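Local coordinates for PfhB2 (Pasteurella multocida, PDB 6U8T), which probably acts as a papain-like cysteine protease of the YopT type, hydrolysing peptide bonds as one domain of a bacterial toxin, at residues Ser133-Ala138 and Lys150-Asn155; His44-Lys49 and Gln105-Lys110; Lys79-Glu84 and Phe95-Asn100; His30-His35 and Glu84-Gly89; Pro177-Met182 and Ser202-Lys207. The protein carries 1 engineered substitution. All blocks are in the same frame, centred on the assembly; numbering follows the deposited sequence.

Contact 1 (Ser133-Ala138 and Lys150-Asn155); sequences SALTKA and KKISIN
Two apolar side chains meet where helix 133-140 lies against strand 147-155: Leu135 CD1 touches Ile152 CG2 at 3.8 Å, methyl to methyl, the leucine lying roughly square to the isoleucine. Leu135 reaches from the helix to the strand with CG anti to its backbone N (chi1 170°), and Ile152 offers the methyl that lies beside its own carbonyl carbon. The backbones stay well apart, Leu135 CA to Ile152 CA being 8.9 Å, so side chains bridge the gap; Val127 of strand 117-127 and Phe214 of the second subunit also pack on Leu135. The polar part belongs to Lys150. Its chain bends at chi2 (89°) and again at chi4, carrying the ammonium group to the carbonyl end of the helix, where NZ makes a weak hydrogen bond of 3.1 Å to Ala138 O. The main partner of this buried amine is Asn218 OD1 of the second subunit, and Asp141 O takes a further bond; its charge would be expected to suit the negative end of the helix dipole. Backbone pairing of 150-155 with an antiparallel strand of the second subunit carries the sheet across the interface. The whole is alpha-on-beta packing, one helix laid on the face of an intersubunit sheet.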
# COMPACT_ATOMS: atom_id res chain seq x y z
N SER C 133 -13.93 -13.12 5.63
CA SER C 133 -15.17 -13.91 5.57
C SER C 133 -16.15 -13.24 4.59
O SER C 133 -16.75 -13.97 3.79
CB SER C 133 -15.73 -14.15 6.95
OG SER C 133 -16.51 -13.04 7.35
N ALA C 134 -16.33 -11.92 4.64
CA ALA C 134 -17.29 -11.24 3.72
C ALA C 134 -16.78 -11.34 2.27
O ALA C 134 -17.62 -11.53 1.38
CB ALA C 134 -17.51 -9.81 4.14
N LEU C 135 -15.47 -11.21 2.04
CA LEU C 135 -14.86 -11.34 0.69
C LEU C 135 -15.12 -12.74 0.14
O LEU C 135 -15.54 -12.85 -1.02
CB LEU C 135 -13.35 -11.11 0.76
CG LEU C 135 -12.56 -11.44 -0.50
CD1 LEU C 135 -12.98 -10.55 -1.66
CD2 LEU C 135 -11.06 -11.32 -0.25
N THR C 136 -14.86 -13.77 0.96
CA THR C 136 -15.01 -15.20 0.61
C THR C 136 -16.46 -15.49 0.20
O THR C 136 -16.65 -16.21 -0.82
CB THR C 136 -14.53 -16.09 1.75
OG1 THR C 136 -13.15 -15.78 1.97
CG2 THR C 136 -14.67 -17.56 1.40
N LYS C 137 -17.44 -14.97 0.94
CA LYS C 137 -18.89 -15.14 0.64
C LYS C 137 -19.21 -14.46 -0.71
O LYS C 137 -19.92 -15.05 -1.51
CB LYS C 137 -19.74 -14.56 1.78
CG LYS C 137 -21.07 -15.23 2.11
CD LYS C 137 -22.31 -14.35 1.83
CE LYS C 137 -23.25 -14.19 3.01
NZ LYS C 137 -23.88 -12.85 3.02
N ALA C 138 -18.70 -13.25 -0.95
CA ALA C 138 -18.95 -12.50 -2.20
C ALA C 138 -18.39 -13.28 -3.41
O ALA C 138 -19.03 -13.27 -4.48
CB ALA C 138 -18.36 -11.11 -2.11
N LYS C 150 -16.20 -13.73 -11.51
CA LYS C 150 -15.99 -12.54 -10.65
C LYS C 150 -14.67 -11.87 -11.02
O LYS C 150 -13.66 -12.59 -11.23
CB LYS C 150 -15.98 -12.92 -9.16
CG LYS C 150 -17.31 -13.44 -8.62
CD LYS C 150 -17.51 -14.94 -8.74
CE LYS C 150 -18.90 -15.41 -8.32
NZ LYS C 150 -19.48 -14.59 -7.21
N LYS C 151 -14.68 -10.54 -11.15
CA LYS C 151 -13.48 -9.70 -11.09
C LYS C 151 -13.43 -9.05 -9.70
O LYS C 151 -14.37 -8.32 -9.33
CB LYS C 151 -13.49 -8.66 -12.20
CG LYS C 151 -12.19 -7.89 -12.40
CD LYS C 151 -12.12 -7.26 -13.77
CE LYS C 151 -13.21 -6.24 -13.99
NZ LYS C 151 -13.08 -5.11 -13.06
N ILE C 152 -12.39 -9.36 -8.95
CA ILE C 152 -12.23 -9.06 -7.51
C ILE C 152 -11.13 -8.00 -7.32
O ILE C 152 -9.96 -8.30 -7.64
CB ILE C 152 -11.93 -10.37 -6.75
CG1 ILE C 152 -12.97 -11.46 -7.04
CG2 ILE C 152 -11.85 -10.10 -5.26
CD1 ILE C 152 -12.43 -12.87 -6.96
N SER C 153 -11.52 -6.79 -6.89
CA SER C 153 -10.60 -5.67 -6.56
C SER C 153 -10.25 -5.73 -5.08
O SER C 153 -11.21 -5.77 -4.29
CB SER C 153 -11.20 -4.34 -6.87
OG SER C 153 -11.56 -4.23 -8.23
N ILE C 154 -8.96 -5.81 -4.74
CA ILE C 154 -8.52 -5.78 -3.33
C ILE C 154 -7.52 -4.65 -3.15
O ILE C 154 -6.68 -4.42 -4.04
CB ILE C 154 -7.96 -7.12 -2.84
CG1 ILE C 154 -6.60 -7.44 -3.44
CG2 ILE C 154 -8.95 -8.25 -3.09
CD1 ILE C 154 -6.09 -8.78 -3.00
N ASN C 155 -7.69 -3.91 -2.06
CA ASN C 155 -6.78 -2.80 -1.66
C ASN C 155 -5.72 -3.41 -0.76
O ASN C 155 -6.03 -4.29 0.01
CB ASN C 155 -7.58 -1.63 -1.12
CG ASN C 155 -8.41 -1.05 -2.25
OD1 ASN C 155 -7.87 -0.61 -3.25
ND2 ASN C 155 -9.70 -1.26 -2.20

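Contact 2 (His44-Lys49 and Gln105-Lys110); sequences HWIANK and QGVVPK
Val107, just beyond the end of helix 91-104, spreads its two methyls over the side of helix 20-51, one for each of two successive residues. CG2, beside its own backbone N, sits 3.7 Å from Ala47 CA and 4.0 Å from Ala47 CB. The other methyl, held anti to that N (chi1 -179°), reaches Ile46, with Val107 CG1 4.1 Å from Ile46 CG2. Ala47 has a second neighbour on its methyl: Gln105 CB, 3.9 Å from Ala47 CB. Backbones are close, Ala47 CA to Val107 CA being 6.1 Å, and no hydrogen bond joins the two segments. Between Gln105 and Val107, Gly106 ends the preceding helix in a Schellman motif, its phi of 93° turning the chain so that both neighbours can face the helix. Trp101 and Leu102 of helix 91-104 pack on Ala47 and Val107 respectively, and Tyr219 of the second subunit also touches Val107. The loop thus lies between helix 20-51, the end of helix 91-104 and the second subunit, before it runs into strand 111-114.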
# COMPACT_ATOMS: atom_id res chain seq x y z
N HIS C 44 -9.18 -10.51 -19.35
CA HIS C 44 -8.94 -11.48 -20.47
C HIS C 44 -9.28 -12.89 -20.00
O HIS C 44 -9.94 -13.60 -20.76
CB HIS C 44 -7.52 -11.38 -21.00
CG HIS C 44 -7.32 -10.24 -21.93
ND1 HIS C 44 -7.21 -8.91 -21.50
CD2 HIS C 44 -7.12 -10.25 -23.27
CE1 HIS C 44 -6.99 -8.15 -22.56
NE2 HIS C 44 -6.95 -8.96 -23.66
N TRP C 45 -8.83 -13.28 -18.81
CA TRP C 45 -9.12 -14.59 -18.21
C TRP C 45 -10.65 -14.80 -18.12
O TRP C 45 -11.13 -15.85 -18.47
CB TRP C 45 -8.47 -14.67 -16.83
CG TRP C 45 -8.55 -16.02 -16.20
CD1 TRP C 45 -7.67 -17.06 -16.35
CD2 TRP C 45 -9.55 -16.48 -15.27
NE1 TRP C 45 -8.05 -18.12 -15.57
CE2 TRP C 45 -9.19 -17.80 -14.91
CE3 TRP C 45 -10.70 -15.90 -14.70
CZ2 TRP C 45 -9.93 -18.55 -13.99
CZ3 TRP C 45 -11.42 -16.64 -13.78
CH2 TRP C 45 -11.05 -17.95 -13.45
N ILE C 46 -11.39 -13.78 -17.67
CA ILE C 46 -12.87 -13.90 -17.53
C ILE C 46 -13.48 -14.13 -18.93
O ILE C 46 -14.23 -15.09 -19.08
CB ILE C 46 -13.47 -12.69 -16.79
CG1 ILE C 46 -13.06 -12.71 -15.33
CG2 ILE C 46 -14.97 -12.68 -16.92
CD1 ILE C 46 -13.49 -11.48 -14.56
N ALA C 47 -13.12 -13.30 -19.91
CA ALA C 47 -13.59 -13.43 -21.32
C ALA C 47 -13.26 -14.80 -21.87
O ALA C 47 -14.07 -15.35 -22.59
CB ALA C 47 -13.03 -12.35 -22.20
N ASN C 48 -12.09 -15.34 -21.55
CA ASN C 48 -11.64 -16.65 -22.06
C ASN C 48 -12.51 -17.75 -21.44
O ASN C 48 -12.95 -18.63 -22.18
CB ASN C 48 -10.15 -16.85 -21.80
CG ASN C 48 -9.64 -18.17 -22.34
OD1 ASN C 48 -9.13 -18.19 -23.46
ND2 ASN C 48 -9.76 -19.25 -21.57
N LYS C 49 -12.80 -17.70 -20.14
CA LYS C 49 -13.56 -18.75 -19.43
C LYS C 49 -15.03 -18.74 -19.84
O LYS C 49 -15.63 -19.81 -19.91
CB LYS C 49 -13.42 -18.57 -17.93
CG LYS C 49 -12.05 -18.91 -17.40
CD LYS C 49 -11.62 -20.32 -17.66
CE LYS C 49 -10.45 -20.70 -16.79
NZ LYS C 49 -10.37 -22.17 -16.67
N GLN C 105 -16.50 -8.28 -25.57
CA GLN C 105 -16.04 -9.68 -25.76
C GLN C 105 -17.19 -10.66 -25.50
O GLN C 105 -16.93 -11.85 -25.55
CB GLN C 105 -14.91 -10.06 -24.81
CG GLN C 105 -13.75 -9.08 -24.77
CD GLN C 105 -13.15 -8.81 -26.12
OE1 GLN C 105 -12.73 -9.72 -26.82
NE2 GLN C 105 -13.07 -7.53 -26.47
N GLY C 106 -18.39 -10.16 -25.19
CA GLY C 106 -19.56 -11.03 -25.04
C GLY C 106 -19.79 -11.46 -23.61
O GLY C 106 -20.69 -12.27 -23.41
N VAL C 107 -19.05 -10.91 -22.64
CA VAL C 107 -19.25 -11.18 -21.18
C VAL C 107 -20.42 -10.33 -20.69
O VAL C 107 -20.45 -9.12 -21.00
CB VAL C 107 -17.98 -10.89 -20.36
CG1 VAL C 107 -18.21 -11.19 -18.89
CG2 VAL C 107 -16.78 -11.65 -20.88
N VAL C 108 -21.34 -10.92 -19.94
CA VAL C 108 -22.62 -10.26 -19.52
C VAL C 108 -22.57 -10.00 -18.02
O VAL C 108 -22.61 -10.94 -17.23
CB VAL C 108 -23.88 -11.09 -19.91
CG1 VAL C 108 -25.14 -10.38 -19.44
CG2 VAL C 108 -23.95 -11.36 -21.40
N PRO C 109 -22.49 -8.74 -17.59
CA PRO C 109 -22.54 -8.40 -16.18
C PRO C 109 -23.87 -8.85 -15.56
O PRO C 109 -24.89 -8.66 -16.18
CB PRO C 109 -22.43 -6.84 -16.14
CG PRO C 109 -22.08 -6.40 -17.52
CD PRO C 109 -22.42 -7.54 -18.44
N LYS C 110 -23.84 -9.39 -14.35
CA LYS C 110 -25.08 -9.74 -13.60
C LYS C 110 -25.74 -8.45 -13.11
O LYS C 110 -25.00 -7.46 -12.87
CB LYS C 110 -24.79 -10.66 -12.42
CG LYS C 110 -24.50 -12.08 -12.81
CD LYS C 110 -24.55 -13.09 -11.67
CE LYS C 110 -23.98 -14.43 -12.13
NZ LYS C 110 -24.01 -15.46 -11.06

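Contact 3 (Lys79-Glu84 and Phe95-Asn100); sequences KKLQTE and FKLTDN
Helices 72-87 and 91-104, consecutive in the chain and joined by a short turn, pack together here through Leu97, which reaches from the later helix to Leu81 and Glu84 on the earlier one. Its CG stands anti to the backbone N (chi1 165°), and the two methyls then divide the work. Leu97 CD2 meets Leu81 CD1 at 3.8 Å, the two leucines lying side by side and pointing opposite ways. Leu97 CD1 rests on Glu84, 3.5 Å from Glu84 O and 3.8 Å from Glu84 CB, so a methyl is laid against a peptide carbonyl. Beyond CB the Glu84 chain takes no part in the contact. No hydrogen bond crosses between the segments; the pairing is by van der Waals contact, with Leu81 CA and Thr98 CA 7.7 Å apart. On another side of helix 91-104, Lys96 NZ forms a salt bridge with Asp99 OD2, 3.2 Å away, which offers its anti lone pair. Asp99 OD2 is also bridged by Arg120, which would be expected to favour its charged form. Helix 20-51 adjoins the pair, Ser40 packing on Leu81 and Glu39 accepting a bond from Thr98 OG1, while Phe95 and Thr98 turn to strand 147-155; Leu97 also packs on Phe85, the residue after Glu84 on helix 72-87.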
# COMPACT_ATOMS: atom_id res chain seq x y z
N LYS C 79 -1.69 -5.95 -22.93
CA LYS C 79 -0.91 -4.68 -22.94
C LYS C 79 -1.77 -3.55 -23.53
O LYS C 79 -1.73 -2.46 -22.95
CB LYS C 79 0.40 -4.88 -23.70
CG LYS C 79 1.52 -5.42 -22.82
CD LYS C 79 2.78 -5.79 -23.54
CE LYS C 79 4.02 -5.35 -22.80
NZ LYS C 79 4.24 -6.22 -21.62
N LYS C 80 -2.52 -3.82 -24.60
CA LYS C 80 -3.45 -2.84 -25.23
C LYS C 80 -4.47 -2.35 -24.18
O LYS C 80 -4.59 -1.12 -24.01
CB LYS C 80 -4.24 -3.46 -26.38
CG LYS C 80 -4.06 -2.91 -27.78
CD LYS C 80 -4.72 -3.87 -28.84
CE LYS C 80 -3.76 -4.86 -29.53
NZ LYS C 80 -4.08 -6.31 -29.36
N LEU C 81 -5.21 -3.27 -23.55
CA LEU C 81 -6.25 -2.92 -22.54
C LEU C 81 -5.59 -2.19 -21.36
O LEU C 81 -6.17 -1.24 -20.83
CB LEU C 81 -6.95 -4.19 -22.08
CG LEU C 81 -8.08 -3.99 -21.08
CD1 LEU C 81 -9.04 -2.91 -21.59
CD2 LEU C 81 -8.83 -5.29 -20.80
N GLN C 82 -4.43 -2.66 -20.92
CA GLN C 82 -3.72 -2.10 -19.75
C GLN C 82 -3.40 -0.61 -20.03
O GLN C 82 -3.60 0.22 -19.17
CB GLN C 82 -2.48 -2.94 -19.51
CG GLN C 82 -1.60 -2.38 -18.40
CD GLN C 82 -0.16 -2.75 -18.64
OE1 GLN C 82 0.15 -3.79 -19.22
NE2 GLN C 82 0.73 -2.00 -18.02
N THR C 83 -2.90 -0.30 -21.22
CA THR C 83 -2.63 1.07 -21.73
C THR C 83 -3.88 1.95 -21.63
O THR C 83 -3.77 3.05 -21.08
CB THR C 83 -2.13 0.97 -23.17
OG1 THR C 83 -0.76 0.77 -22.87
CG2 THR C 83 -2.41 2.15 -24.06
N GLU C 84 -4.99 1.49 -22.20
CA GLU C 84 -6.30 2.20 -22.13
C GLU C 84 -6.68 2.44 -20.65
O GLU C 84 -6.98 3.59 -20.27
CB GLU C 84 -7.33 1.42 -22.94
CG GLU C 84 -7.12 1.61 -24.44
CD GLU C 84 -7.70 0.54 -25.34
OE1 GLU C 84 -8.41 -0.36 -24.81
OE2 GLU C 84 -7.42 0.59 -26.58
N PHE C 95 -12.55 1.33 -14.17
CA PHE C 95 -13.42 0.13 -14.02
C PHE C 95 -14.53 0.16 -15.09
O PHE C 95 -14.88 -0.92 -15.62
CB PHE C 95 -13.88 -0.01 -12.57
CG PHE C 95 -12.76 -0.33 -11.61
CD1 PHE C 95 -11.89 -1.40 -11.85
CD2 PHE C 95 -12.58 0.43 -10.47
CE1 PHE C 95 -10.87 -1.70 -10.95
CE2 PHE C 95 -11.57 0.10 -9.56
CZ PHE C 95 -10.73 -0.96 -9.80
N LYS C 96 -15.03 1.34 -15.46
CA LYS C 96 -16.03 1.46 -16.56
C LYS C 96 -15.40 1.00 -17.89
O LYS C 96 -16.10 0.38 -18.73
CB LYS C 96 -16.55 2.90 -16.68
CG LYS C 96 -17.56 3.16 -17.78
CD LYS C 96 -18.98 2.82 -17.42
CE LYS C 96 -19.33 1.35 -17.25
NZ LYS C 96 -19.42 0.64 -18.55
N LEU C 97 -14.12 1.31 -18.10
CA LEU C 97 -13.43 0.98 -19.37
C LEU C 97 -13.30 -0.55 -19.46
O LEU C 97 -13.58 -1.10 -20.55
CB LEU C 97 -12.09 1.71 -19.38
CG LEU C 97 -11.06 1.26 -20.40
CD1 LEU C 97 -10.31 2.49 -20.82
CD2 LEU C 97 -10.12 0.23 -19.80
N THR C 98 -12.89 -1.22 -18.38
CA THR C 98 -12.72 -2.68 -18.33
C THR C 98 -14.08 -3.35 -18.58
O THR C 98 -14.14 -4.31 -19.33
CB THR C 98 -12.11 -3.12 -16.99
OG1 THR C 98 -10.87 -2.45 -16.77
CG2 THR C 98 -11.85 -4.61 -16.97
N ASP C 99 -15.14 -2.81 -17.98
CA ASP C 99 -16.52 -3.30 -18.13
C ASP C 99 -16.96 -3.22 -19.59
O ASP C 99 -17.61 -4.17 -20.04
CB ASP C 99 -17.48 -2.53 -17.22
CG ASP C 99 -18.87 -3.12 -17.23
OD1 ASP C 99 -19.01 -4.22 -16.69
OD2 ASP C 99 -19.79 -2.49 -17.79
N ASN C 100 -16.65 -2.12 -20.28
CA ASN C 100 -17.01 -1.94 -21.71
C ASN C 100 -16.28 -3.00 -22.55
O ASN C 100 -16.92 -3.61 -23.44
CB ASN C 100 -16.69 -0.55 -22.25
CG ASN C 100 -17.60 0.53 -21.69
OD1 ASN C 100 -17.11 1.60 -21.37
ND2 ASN C 100 -18.89 0.28 -21.57

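Contact 4 (His30-His35 and Glu84-Gly89); sequences HVDTQH and EFMQSG
With chi1 near -179° in both, His35 and Phe85 hold their rings anti to the backbone N, reaching from helices 20-51 and 72-87 until they meet. The rings form a T-shaped pair: the edge of Phe85 points at a face of His35, the planes stand at 87° and the centroids are 5.4 Å apart. The nearest atoms are Phe85 CZ and His35 CE1, at 3.8 Å; Phe85 CE2 lies over the imidazole face, 4.1 Å from His35 ND1. Beside this pair, selenomethionine Met86 takes a less usual chi1 of -133° and bends again at chi2 and chi3, bringing its end against the opposing helix. Its CE reaches 3.4 Å from Asp32 O, and Met86 SE lies 4.2 Å from Thr33 CA. That same methyl stands in plane at the edge of the Phe85 ring, so Met86 lies beside the aromatic pair. Thr33 turns its hydroxyl back to Lys29 O within its own helix. Thr98 of helix 91-104 packs on Phe85, and Ser160 of the second subunit on His35. The result is helix-helix packing in the all-helical part of the chain, combining an edge-to-face aromatic pair with a selenomethionine.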
# COMPACT_ATOMS: atom_id res chain seq x y z
N HIS C 30 5.77 0.95 -10.14
CA HIS C 30 5.68 -0.49 -10.41
C HIS C 30 4.29 -1.00 -9.98
O HIS C 30 3.58 -1.55 -10.82
CB HIS C 30 6.82 -1.25 -9.73
CG HIS C 30 6.66 -2.72 -9.89
ND1 HIS C 30 7.18 -3.41 -10.96
CD2 HIS C 30 5.97 -3.62 -9.16
CE1 HIS C 30 6.84 -4.69 -10.85
NE2 HIS C 30 6.06 -4.84 -9.77
N VAL C 31 3.93 -0.77 -8.73
CA VAL C 31 2.66 -1.27 -8.12
C VAL C 31 1.45 -0.67 -8.88
O VAL C 31 0.49 -1.39 -9.12
CB VAL C 31 2.61 -0.92 -6.62
CG1 VAL C 31 1.24 -1.17 -6.06
CG2 VAL C 31 3.64 -1.71 -5.84
N ASP C 32 1.52 0.60 -9.27
CA ASP C 32 0.46 1.24 -10.10
C ASP C 32 0.36 0.51 -11.45
O ASP C 32 -0.75 0.12 -11.83
CB ASP C 32 0.72 2.73 -10.26
CG ASP C 32 -0.51 3.51 -10.70
OD1 ASP C 32 -1.56 3.39 -10.04
OD2 ASP C 32 -0.43 4.22 -11.70
N THR C 33 1.48 0.34 -12.17
CA THR C 33 1.50 -0.29 -13.51
C THR C 33 0.95 -1.72 -13.40
O THR C 33 0.24 -2.18 -14.30
CB THR C 33 2.91 -0.30 -14.12
OG1 THR C 33 3.27 1.04 -14.42
CG2 THR C 33 3.01 -1.10 -15.40
N GLN C 34 1.36 -2.43 -12.35
CA GLN C 34 1.05 -3.85 -12.11
C GLN C 34 -0.45 -4.01 -11.80
O GLN C 34 -1.02 -5.06 -12.13
CB GLN C 34 1.98 -4.38 -11.01
CG GLN C 34 2.17 -5.89 -11.11
CD GLN C 34 2.80 -6.29 -12.42
OE1 GLN C 34 3.73 -5.66 -12.89
NE2 GLN C 34 2.32 -7.36 -13.01
N HIS C 35 -1.09 -2.99 -11.27
CA HIS C 35 -2.57 -2.95 -11.15
C HIS C 35 -3.19 -3.01 -12.55
O HIS C 35 -4.11 -3.82 -12.78
CB HIS C 35 -3.03 -1.77 -10.29
CG HIS C 35 -4.52 -1.73 -10.12
ND1 HIS C 35 -5.24 -0.56 -10.14
CD2 HIS C 35 -5.43 -2.74 -10.03
CE1 HIS C 35 -6.51 -0.83 -10.00
NE2 HIS C 35 -6.67 -2.15 -9.93
N GLU C 84 -4.99 1.49 -22.20
CA GLU C 84 -6.30 2.20 -22.13
C GLU C 84 -6.68 2.44 -20.65
O GLU C 84 -6.98 3.59 -20.27
CB GLU C 84 -7.33 1.42 -22.94
CG GLU C 84 -7.12 1.61 -24.44
CD GLU C 84 -7.70 0.54 -25.34
OE1 GLU C 84 -8.41 -0.36 -24.81
OE2 GLU C 84 -7.42 0.59 -26.58
N PHE C 85 -6.56 1.41 -19.83
CA PHE C 85 -6.87 1.46 -18.39
C PHE C 85 -6.04 2.54 -17.69
O PHE C 85 -6.54 3.34 -16.92
CB PHE C 85 -6.66 0.08 -17.78
CG PHE C 85 -6.96 0.02 -16.31
CD1 PHE C 85 -8.22 -0.34 -15.87
CD2 PHE C 85 -5.97 0.24 -15.37
CE1 PHE C 85 -8.50 -0.48 -14.52
CE2 PHE C 85 -6.25 0.13 -14.02
CZ PHE C 85 -7.52 -0.23 -13.60
N MSE C 86 -4.76 2.58 -18.03
CA MSE C 86 -3.77 3.48 -17.45
C MSE C 86 -4.05 4.93 -17.86
O MSE C 86 -3.73 5.82 -17.11
CB MSE C 86 -2.37 3.11 -17.98
CG MSE C 86 -1.29 3.01 -16.96
SE MSE C 86 -1.40 1.28 -16.08
CE MSE C 86 -2.47 1.53 -14.42
N GLN C 87 -4.58 5.15 -19.07
CA GLN C 87 -4.83 6.47 -19.61
C GLN C 87 -6.17 7.05 -19.12
O GLN C 87 -6.46 8.22 -19.42
CB GLN C 87 -4.94 6.43 -21.14
CG GLN C 87 -3.65 6.11 -21.89
CD GLN C 87 -3.94 5.85 -23.35
OE1 GLN C 87 -5.08 5.60 -23.75
NE2 GLN C 87 -2.91 5.92 -24.17
N SER C 88 -6.97 6.28 -18.39
CA SER C 88 -8.33 6.64 -17.97
C SER C 88 -8.30 7.71 -16.88
O SER C 88 -9.11 8.63 -16.99
CB SER C 88 -9.13 5.44 -17.54
OG SER C 88 -10.51 5.72 -17.62
N GLY C 89 -7.47 7.60 -15.85
CA GLY C 89 -7.47 8.57 -14.72
C GLY C 89 -8.84 8.84 -14.09
O GLY C 89 -9.55 9.66 -14.61

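Contact 5 (Pro177-Met182 and Ser202-Lys207); sequences PNFGEM and SGYAGK
The hydroxyl of Tyr204 is approached by two unlike groups at once: Asn178 ND2 makes a weak, bent hydrogen bond to Tyr204 OH (3.2 Å, N-H...O 130°), and Phe179 CE2 lies 3.6 Å from the same oxygen. The stronger partner of that hydroxyl is Asp176 OD2, immediately before the 177-182 segment. Asn178 ND2 comes at the tyrosine edge, near the ring plane, with amide and ring 42° apart, while Phe179 and Tyr204 lie alongside with their ends pointing contrary ways, Phe179 CE2 4.1 Å from Tyr204 CZ. The edge of Phe179, at CZ, meets Ser202 O in the ring plane, 4.0 Å away. An ST turn precedes Tyr204, Ser202 OG accepting from Tyr204 N at 3.1 Å and being hydrogen-bonded also to Trp199 O; Ser202 CB rests on one tyrosine face, offset toward its rim. Phe179 and Gly180 form a classic beta bulge opposite Asp176. The ring of His161 meets that of Tyr204. His161 and Asp176, with Cys42 of the second subunit packing on Pro177, are consistent with the Cys-His-Asp triad of a papain-like protease such as YopT, a triad that in this dimer would draw its cysteine from the partner chain.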
# COMPACT_ATOMS: atom_id res chain seq x y z
N PRO C 177 14.53 10.95 6.17
CA PRO C 177 15.64 10.04 5.93
C PRO C 177 15.68 9.47 4.51
O PRO C 177 16.68 8.86 4.18
CB PRO C 177 15.43 8.88 6.91
CG PRO C 177 14.28 9.25 7.80
CD PRO C 177 13.69 10.54 7.28
N ASN C 178 14.61 9.67 3.73
CA ASN C 178 14.47 9.25 2.31
C ASN C 178 15.08 10.32 1.38
O ASN C 178 15.23 10.00 0.18
CB ASN C 178 13.01 9.05 1.89
CG ASN C 178 12.49 7.66 2.18
OD1 ASN C 178 13.21 6.83 2.76
ND2 ASN C 178 11.23 7.42 1.80
N PHE C 179 15.34 11.53 1.86
CA PHE C 179 15.81 12.67 1.02
C PHE C 179 16.92 13.46 1.72
O PHE C 179 17.99 13.63 1.11
CB PHE C 179 14.64 13.58 0.64
CG PHE C 179 13.58 12.90 -0.18
CD1 PHE C 179 13.78 12.64 -1.52
CD2 PHE C 179 12.38 12.54 0.38
CE1 PHE C 179 12.80 12.04 -2.29
CE2 PHE C 179 11.39 11.92 -0.37
CZ PHE C 179 11.61 11.66 -1.71
N GLY C 180 16.68 13.96 2.93
CA GLY C 180 17.70 14.69 3.71
C GLY C 180 17.08 15.74 4.62
O GLY C 180 15.96 15.54 5.09
N GLU C 181 17.81 16.83 4.86
CA GLU C 181 17.44 17.90 5.81
C GLU C 181 17.24 19.20 5.05
O GLU C 181 18.06 19.56 4.20
CB GLU C 181 18.52 17.98 6.88
CG GLU C 181 18.15 18.91 8.02
CD GLU C 181 19.27 19.11 9.00
OE1 GLU C 181 19.65 18.14 9.65
OE2 GLU C 181 19.79 20.23 9.07
N MSE C 182 16.13 19.87 5.35
CA MSE C 182 15.79 21.16 4.77
C MSE C 182 15.45 22.15 5.89
O MSE C 182 14.91 21.77 6.94
CB MSE C 182 14.61 20.96 3.83
CG MSE C 182 14.86 19.99 2.71
SE MSE C 182 14.30 18.16 3.08
CE MSE C 182 12.65 17.80 2.17
N SER C 202 7.04 13.78 -3.48
CA SER C 202 7.68 12.80 -2.56
C SER C 202 7.19 11.38 -2.88
O SER C 202 7.91 10.42 -2.50
CB SER C 202 7.37 13.14 -1.12
OG SER C 202 5.96 13.06 -0.89
N GLY C 203 5.97 11.25 -3.40
CA GLY C 203 5.25 9.97 -3.56
C GLY C 203 4.36 9.64 -2.36
O GLY C 203 3.70 8.59 -2.40
N TYR C 204 4.33 10.46 -1.31
CA TYR C 204 3.56 10.18 -0.07
C TYR C 204 2.07 10.53 -0.27
O TYR C 204 1.25 10.06 0.52
CB TYR C 204 4.15 10.93 1.13
CG TYR C 204 5.61 10.72 1.41
CD1 TYR C 204 6.29 9.55 1.07
CD2 TYR C 204 6.35 11.71 2.05
CE1 TYR C 204 7.64 9.39 1.33
CE2 TYR C 204 7.70 11.56 2.32
CZ TYR C 204 8.35 10.39 1.97
OH TYR C 204 9.66 10.21 2.25
N ALA C 205 1.73 11.37 -1.25
CA ALA C 205 0.35 11.89 -1.43
C ALA C 205 -0.59 10.76 -1.85
O ALA C 205 -1.70 10.66 -1.26
CB ALA C 205 0.31 13.01 -2.43
N GLY C 206 -0.15 9.94 -2.81
CA GLY C 206 -0.92 8.80 -3.36
C GLY C 206 -1.70 9.24 -4.58
O GLY C 206 -1.67 10.45 -4.88
N LYS C 207 -2.36 8.30 -5.28
CA LYS C 207 -3.20 8.59 -6.47
C LYS C 207 -4.67 8.63 -6.07
O LYS C 207 -5.41 9.44 -6.66
CB LYS C 207 -2.95 7.54 -7.56
CG LYS C 207 -1.58 7.63 -8.21
CD LYS C 207 -0.50 6.75 -7.59
CE LYS C 207 0.89 7.36 -7.71
NZ LYS C 207 1.18 7.85 -9.08

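Overall arrangement
Contacts 3 and 4 are the closest pair: they share Glu84 on helix 72-87, their centres lie 9 Å apart, and Gln82 NE2 packs on Thr33 CG2 between them. Contact 2 is next, 13 Å from contact 3, joined to it through His44 and Leu81. Contact 1 touches contacts 2 and 3 by way of Lys151, against Ile46 CD1 and Thr98, and so sets the sheet beside the helices. Contact 5 stands on the opposite side of the chain's centre from contacts 1, 2 and 3, 41 Å between centres from contact 2, and meets contact 4 only where Lys207 approaches Asp32. Cys42 lies two residues before His44-Lys49, so contact 2 of the second subunit comes beside contact 5 and the probable active site.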